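Local coordinates for protein B-agarase (Agarivorans gilvus, PDB 5Z6P) that probably hydrolyses the beta-glycosidic linkages of agarose, acting as an agarase of glycoside hydrolase family 50, at residues 684-688 with 689-693; 743-746 with 747-750. All coordinates share one frame; numbering follows the deposited sequence.

Contact 1: 684-688 with 689-693; sequences VTACS and QQERG
Ser688 and Glu691 grip each other at the start of helix 689-704. Ser688 is the N-cap: its OG takes the N-H of Glu691 at 3.1 Å, satisfying an amide that has no earlier helical carbonyl to use. The return bond reaches one residue further back than in a classical capping box, since Glu691 OE1 accepts from Cys687 N at 2.9 Å. That oxygen is met on its anti side, 20° out of the carboxylate plane. With CG anti to the backbone nitrogen (chi1 -170°) and the chain extended beyond it, the carboxylate lies alongside the incoming loop, and Glu691 CG packs 3.8 Å from Ala686 CB. Ser688 O begins the helical ladder with Arg692 N, 3.1 Å away. Further out, Arg692 NH1 donates to Gln689 OE1 at 2.9 Å, edge-on and on a lone pair in the amide plane, while Phe671 O takes NE of the same guanidinium. Asp675 receives Gln689 NE2. Ser108 OG also bonds Glu691 OE1, and Gln110 of strand 109-117 accepts from Thr685 N, tying the loop to the beta-rich N-terminal region; Arg692 reaches Tyr714 at the end of strand 709-714 and lies beside the start of helix 745-762.

Contact 2: 743-746 with 747-750; sequences PYQP and MVDA
The amide of Gln745 and the carboxylate of Asp749 are turned 48° against each other, and the amide meets the acid over a face. NE2 of Gln745 gives its N-H to Asp749 OD1 at a short 2.6 Å, with the oxygen close to the amide's own plane but the nitrogen standing 38° above that of the carboxylate. This is an i to i+4 side-chain bridge on the first turn of helix 745-762, at its solvent-facing side. Gln745 has CG anti to the backbone nitrogen and then bends at chi2 (55°), which brings the amide round over the acid. Beneath the bridge, Asp749 N bonds to Gln745 O at 2.9 Å, so the same two residues are joined by backbone and side chain.

Tyr744 holds the N-cap position, and its carbonyl oxygen receives Val748 N at 3.2 Å in a nearly straight bond, with a weaker one from Met747 N. Pro746 suits this first turn because its nitrogen has no hydrogen needing a partner, while its carbonyl still accepts from Ala750 N at 2.9 Å. The phenol of Tyr744 turns away from the helix to bond Asp719 and Ser676, and its ring makes a cation-pi contact with Arg692. On the inner side Met747 CG packs 3.9 Å from Tyr744 CB, and Met747 also touches Phe696 and Arg692 of helix 689-704. Val748 faces Trp428 of helix 413-428; its CG2 methyl sits 3.4 Å from Tyr744 O and 3.6 Å from Pro743 CB.

Contact 1 precedes contact 2 along the chain, and their centres lie 11 Å apart. Each is the N-terminal turn of a helix, 689-704 and 745-762, and strand 709-714 of the six-stranded mixed sheet comes between these helices in sequence. This alternation is consistent with the closing part of the (beta/alpha)8 barrel expected for the family. The two helix starts touch directly: Gly693 O lies 3.2 Å from Ala750 CB, and Gln689 O lies 3.5 Å from Pro746 CB. As an example of local helix starts serving tertiary structure, each turn has bonds of its own, and side chains of both also reach across to the other.

Contact 1: 684-688 with 689-693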
ATOM      1  N   VAL A 684       3.406  -6.112  -3.996  1.00 13.63           N
ATOM      2  CA  VAL A 684       4.027  -7.406  -3.768  1.00 14.74           C
ATOM      3  C   VAL A 684       3.389  -8.393  -4.748  1.00 14.34           C
ATOM      4  O   VAL A 684       2.169  -8.456  -4.855  1.00 14.94           O
ATOM      5  CB  VAL A 684       3.840  -7.877  -2.330  1.00 13.91           C
ATOM      6  CG1 VAL A 684       4.638  -9.147  -2.077  1.00 12.49           C
ATOM      7  CG2 VAL A 684       4.225  -6.761  -1.340  1.00 13.82           C
ATOM      8  N   THR A 685       4.203  -9.155  -5.465  1.00 14.43           N
ATOM      9  CA  THR A 685       3.700  -9.861  -6.635  1.00 15.54           C
ATOM     10  C   THR A 685       3.906 -11.378  -6.640  1.00 16.61           C
ATOM     11  O   THR A 685       4.842 -11.904  -6.045  1.00 17.57           O
ATOM     12  CB  THR A 685       4.321  -9.278  -7.926  1.00 14.84           C
ATOM     13  OG1 THR A 685       5.720  -9.571  -7.974  1.00 20.33           O
ATOM     14  CG2 THR A 685       4.139  -7.789  -7.975  1.00 16.85           C
ATOM     15  N   ALA A 686       2.991 -12.060  -7.327  1.00 14.50           N
ATOM     16  CA  ALA A 686       2.999 -13.507  -7.502  1.00 14.69           C
ATOM     17  C   ALA A 686       3.019 -13.819  -9.002  1.00 17.20           C
ATOM     18  O   ALA A 686       2.752 -12.935  -9.804  1.00 14.07           O
ATOM     19  CB  ALA A 686       1.788 -14.123  -6.843  1.00 15.56           C
ATOM     20  N   CYS A 687       3.312 -15.066  -9.381  1.00 17.45           N
ATOM     21  CA  CYS A 687       3.397 -15.408 -10.798  1.00 20.22           C
ATOM     22  C   CYS A 687       2.045 -15.829 -11.359  1.00 20.39           C
ATOM     23  O   CYS A 687       1.867 -15.917 -12.564  1.00 22.74           O
ATOM     24  CB  CYS A 687       4.423 -16.527 -11.045  1.00 22.04           C
ATOM     25  SG  CYS A 687       3.975 -18.104 -10.350  1.00 22.49           S
ATOM     26  N   SER A 688       1.083 -16.067 -10.488  1.00 20.39           N
ATOM     27  CA  SER A 688      -0.186 -16.620 -10.926  1.00 17.60           C
ATOM     28  C   SER A 688      -1.237 -16.387  -9.861  1.00 17.42           C
ATOM     29  O   SER A 688      -0.884 -16.108  -8.722  1.00 13.56           O
ATOM     30  CB  SER A 688      -0.044 -18.110 -11.167  1.00 17.15           C
ATOM     31  OG  SER A 688       0.026 -18.760  -9.913  1.00 17.16           O
ATOM     32  N   GLN A 689      -2.510 -16.555 -10.221  1.00 17.54           N
ATOM     33  CA  GLN A 689      -3.600 -16.495  -9.249  1.00 15.65           C
ATOM     34  C   GLN A 689      -3.404 -17.516  -8.134  1.00 17.05           C
ATOM     35  O   GLN A 689      -3.688 -17.250  -6.973  1.00 14.70           O
ATOM     36  CB  GLN A 689      -4.959 -16.716  -9.921  1.00 16.74           C
ATOM     37  CG  GLN A 689      -5.400 -15.577 -10.866  1.00 15.03           C
ATOM     38  CD  GLN A 689      -5.250 -14.215 -10.204  1.00 16.68           C
ATOM     39  OE1 GLN A 689      -5.796 -13.967  -9.123  1.00 16.84           O
ATOM     40  NE2 GLN A 689      -4.474 -13.349 -10.826  1.00 18.05           N
ATOM     41  N   GLN A 690      -2.930 -18.698  -8.493  1.00 18.67           N
ATOM     42  CA  GLN A 690      -2.731 -19.735  -7.493  1.00 18.41           C
ATOM     43  C   GLN A 690      -1.698 -19.284  -6.461  1.00 16.36           C
ATOM     44  O   GLN A 690      -1.881 -19.494  -5.269  1.00 15.78           O
ATOM     45  CB  GLN A 690      -2.302 -21.052  -8.145  1.00 17.77           C
ATOM     46  CG  GLN A 690      -2.204 -22.206  -7.176  1.00 22.98           C
ATOM     47  CD  GLN A 690      -1.581 -23.449  -7.797  1.00 30.95           C
ATOM     48  OE1 GLN A 690      -1.070 -23.409  -8.905  1.00 31.77           O
ATOM     49  NE2 GLN A 690      -1.629 -24.561  -7.073  1.00 38.68           N
ATOM     50  N   GLU A 691      -0.626 -18.657  -6.925  1.00 16.69           N
ATOM     51  CA  GLU A 691       0.419 -18.228  -6.020  1.00 18.33           C
ATOM     52  C   GLU A 691      -0.014 -17.039  -5.145  1.00 19.16           C
ATOM     53  O   GLU A 691       0.519 -16.848  -4.056  1.00 17.63           O
ATOM     54  CB  GLU A 691       1.691 -17.885  -6.778  1.00 16.09           C
ATOM     55  CG  GLU A 691       2.865 -17.666  -5.814  1.00 20.31           C
ATOM     56  CD  GLU A 691       4.222 -17.605  -6.487  1.00 17.58           C
ATOM     57  OE1 GLU A 691       4.473 -16.694  -7.309  1.00 17.21           O
ATOM     58  OE2 GLU A 691       5.045 -18.473  -6.166  1.00 19.94           O
ATOM     59  N   ARG A 692      -0.976 -16.256  -5.626  1.00 18.52           N
ATOM     60  CA  ARG A 692      -1.533 -15.163  -4.841  1.00 16.34           C
ATOM     61  C   ARG A 692      -2.097 -15.681  -3.524  1.00 17.78           C
ATOM     62  O   ARG A 692      -1.834 -15.128  -2.455  1.00 14.17           O
ATOM     63  CB  ARG A 692      -2.633 -14.441  -5.612  1.00 14.15           C
ATOM     64  CG  ARG A 692      -2.159 -13.509  -6.722  1.00 16.34           C
ATOM     65  CD  ARG A 692      -3.353 -12.735  -7.311  1.00 15.65           C
ATOM     66  NE  ARG A 692      -3.915 -11.810  -6.326  1.00 13.44           N
ATOM     67  CZ  ARG A 692      -5.192 -11.454  -6.250  1.00 16.20           C
ATOM     68  NH1 ARG A 692      -6.091 -11.955  -7.104  1.00 12.67           N
ATOM     69  NH2 ARG A 692      -5.577 -10.604  -5.301  1.00 12.06           N
ATOM     70  N   GLY A 693      -2.902 -16.730  -3.634  1.00 16.26           N
ATOM     71  CA  GLY A 693      -3.486 -17.396  -2.497  1.00 16.11           C
ATOM     72  C   GLY A 693      -2.406 -17.998  -1.601  1.00 17.86           C
ATOM     73  O   GLY A 693      -2.467 -17.838  -0.395  1.00 19.23           O
TER

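Contact 2: 743-746 with 747-750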
ATOM      1  N   PRO A 743     -15.338 -13.899  -7.173  1.00 15.47           N
ATOM      2  CA  PRO A 743     -14.248 -14.220  -6.237  1.00 14.72           C
ATOM      3  C   PRO A 743     -13.135 -15.075  -6.861  1.00 15.65           C
ATOM      4  O   PRO A 743     -13.425 -16.120  -7.426  1.00 18.25           O
ATOM      5  CB  PRO A 743     -14.961 -14.990  -5.128  1.00 15.68           C
ATOM      6  CG  PRO A 743     -16.386 -14.531  -5.205  1.00 17.29           C
ATOM      7  CD  PRO A 743     -16.643 -14.357  -6.673  1.00 13.88           C
ATOM      8  N   TYR A 744     -11.890 -14.605  -6.788  1.00 14.35           N
ATOM      9  CA  TYR A 744     -10.747 -15.395  -7.210  1.00 14.79           C
ATOM     10  C   TYR A 744     -10.643 -16.625  -6.308  1.00 18.56           C
ATOM     11  O   TYR A 744     -10.541 -16.499  -5.089  1.00 17.77           O
ATOM     12  CB  TYR A 744      -9.452 -14.580  -7.154  1.00 14.86           C
ATOM     13  CG  TYR A 744      -9.307 -13.499  -8.219  1.00 15.46           C
ATOM     14  CD1 TYR A 744      -8.964 -13.826  -9.522  1.00 15.96           C
ATOM     15  CD2 TYR A 744      -9.487 -12.159  -7.910  1.00 14.19           C
ATOM     16  CE1 TYR A 744      -8.810 -12.858 -10.495  1.00 15.40           C
ATOM     17  CE2 TYR A 744      -9.331 -11.169  -8.878  1.00 15.23           C
ATOM     18  CZ  TYR A 744      -8.998 -11.530 -10.172  1.00 13.53           C
ATOM     19  OH  TYR A 744      -8.842 -10.579 -11.134  1.00 15.22           O
ATOM     20  N   GLN A 745     -10.664 -17.815  -6.894  1.00 19.22           N
ATOM     21  CA  GLN A 745     -10.802 -19.021  -6.074  1.00 20.52           C
ATOM     22  C   GLN A 745      -9.620 -19.302  -5.135  1.00 19.30           C
ATOM     23  O   GLN A 745      -9.839 -19.689  -3.994  1.00 19.29           O
ATOM     24  CB  GLN A 745     -11.050 -20.246  -6.953  1.00 18.79           C
ATOM     25  CG  GLN A 745     -11.608 -21.428  -6.169  1.00 18.84           C
ATOM     26  CD  GLN A 745     -12.866 -21.077  -5.406  1.00 23.05           C
ATOM     27  OE1 GLN A 745     -13.823 -20.553  -5.968  1.00 29.51           O
ATOM     28  NE2 GLN A 745     -12.871 -21.363  -4.115  1.00 23.55           N
ATOM     29  N   PRO A 746      -8.371 -19.125  -5.601  1.00 17.86           N
ATOM     30  CA  PRO A 746      -7.300 -19.389  -4.633  1.00 18.38           C
ATOM     31  C   PRO A 746      -7.246 -18.371  -3.476  1.00 17.31           C
ATOM     32  O   PRO A 746      -6.747 -18.728  -2.425  1.00 15.08           O
ATOM     33  CB  PRO A 746      -6.023 -19.309  -5.480  1.00 15.08           C
ATOM     34  CG  PRO A 746      -6.488 -19.494  -6.902  1.00 16.09           C
ATOM     35  CD  PRO A 746      -7.835 -18.850  -6.946  1.00 16.78           C
ATOM     36  N   MET A 747      -7.753 -17.150  -3.665  1.00 15.92           N
ATOM     37  CA  MET A 747      -7.800 -16.192  -2.561  1.00 16.52           C
ATOM     38  C   MET A 747      -8.813 -16.670  -1.533  1.00 17.28           C
ATOM     39  O   MET A 747      -8.510 -16.742  -0.343  1.00 18.55           O
ATOM     40  CB  MET A 747      -8.145 -14.772  -3.048  1.00 13.88           C
ATOM     41  CG  MET A 747      -7.127 -14.185  -4.004  1.00 14.00           C
ATOM     42  SD  MET A 747      -5.430 -14.193  -3.393  1.00 17.98           S
ATOM     43  CE  MET A 747      -5.538 -12.900  -2.134  1.00 13.09           C
ATOM     44  N   VAL A 748     -10.009 -17.001  -2.006  1.00 17.74           N
ATOM     45  CA  VAL A 748     -11.059 -17.555  -1.159  1.00 18.18           C
ATOM     46  C   VAL A 748     -10.589 -18.811  -0.417  1.00 18.03           C
ATOM     47  O   VAL A 748     -10.819 -18.961   0.791  1.00 19.60           O
ATOM     48  CB  VAL A 748     -12.315 -17.909  -1.984  1.00 18.84           C
ATOM     49  CG1 VAL A 748     -13.352 -18.592  -1.115  1.00 18.44           C
ATOM     50  CG2 VAL A 748     -12.896 -16.663  -2.628  1.00 18.12           C
ATOM     51  N   ASP A 749      -9.920 -19.707  -1.131  1.00 18.53           N
ATOM     52  CA  ASP A 749      -9.476 -20.947  -0.508  1.00 18.62           C
ATOM     53  C   ASP A 749      -8.396 -20.670   0.547  1.00 17.88           C
ATOM     54  O   ASP A 749      -8.415 -21.248   1.620  1.00 22.34           O
ATOM     55  CB  ASP A 749      -8.937 -21.937  -1.538  1.00 17.91           C
ATOM     56  CG  ASP A 749     -10.010 -22.477  -2.494  1.00 21.14           C
ATOM     57  OD1 ASP A 749     -11.230 -22.257  -2.320  1.00 20.73           O
ATOM     58  OD2 ASP A 749      -9.593 -23.136  -3.451  1.00 25.22           O
ATOM     59  N   ALA A 750      -7.444 -19.805   0.224  1.00 18.73           N
ATOM     60  CA  ALA A 750      -6.418 -19.425   1.191  1.00 19.73           C
ATOM     61  C   ALA A 750      -7.038 -18.767   2.425  1.00 19.95           C
ATOM     62  O   ALA A 750      -6.699 -19.112   3.547  1.00 20.77           O
ATOM     63  CB  ALA A 750      -5.404 -18.507   0.552  1.00 18.34           C
TER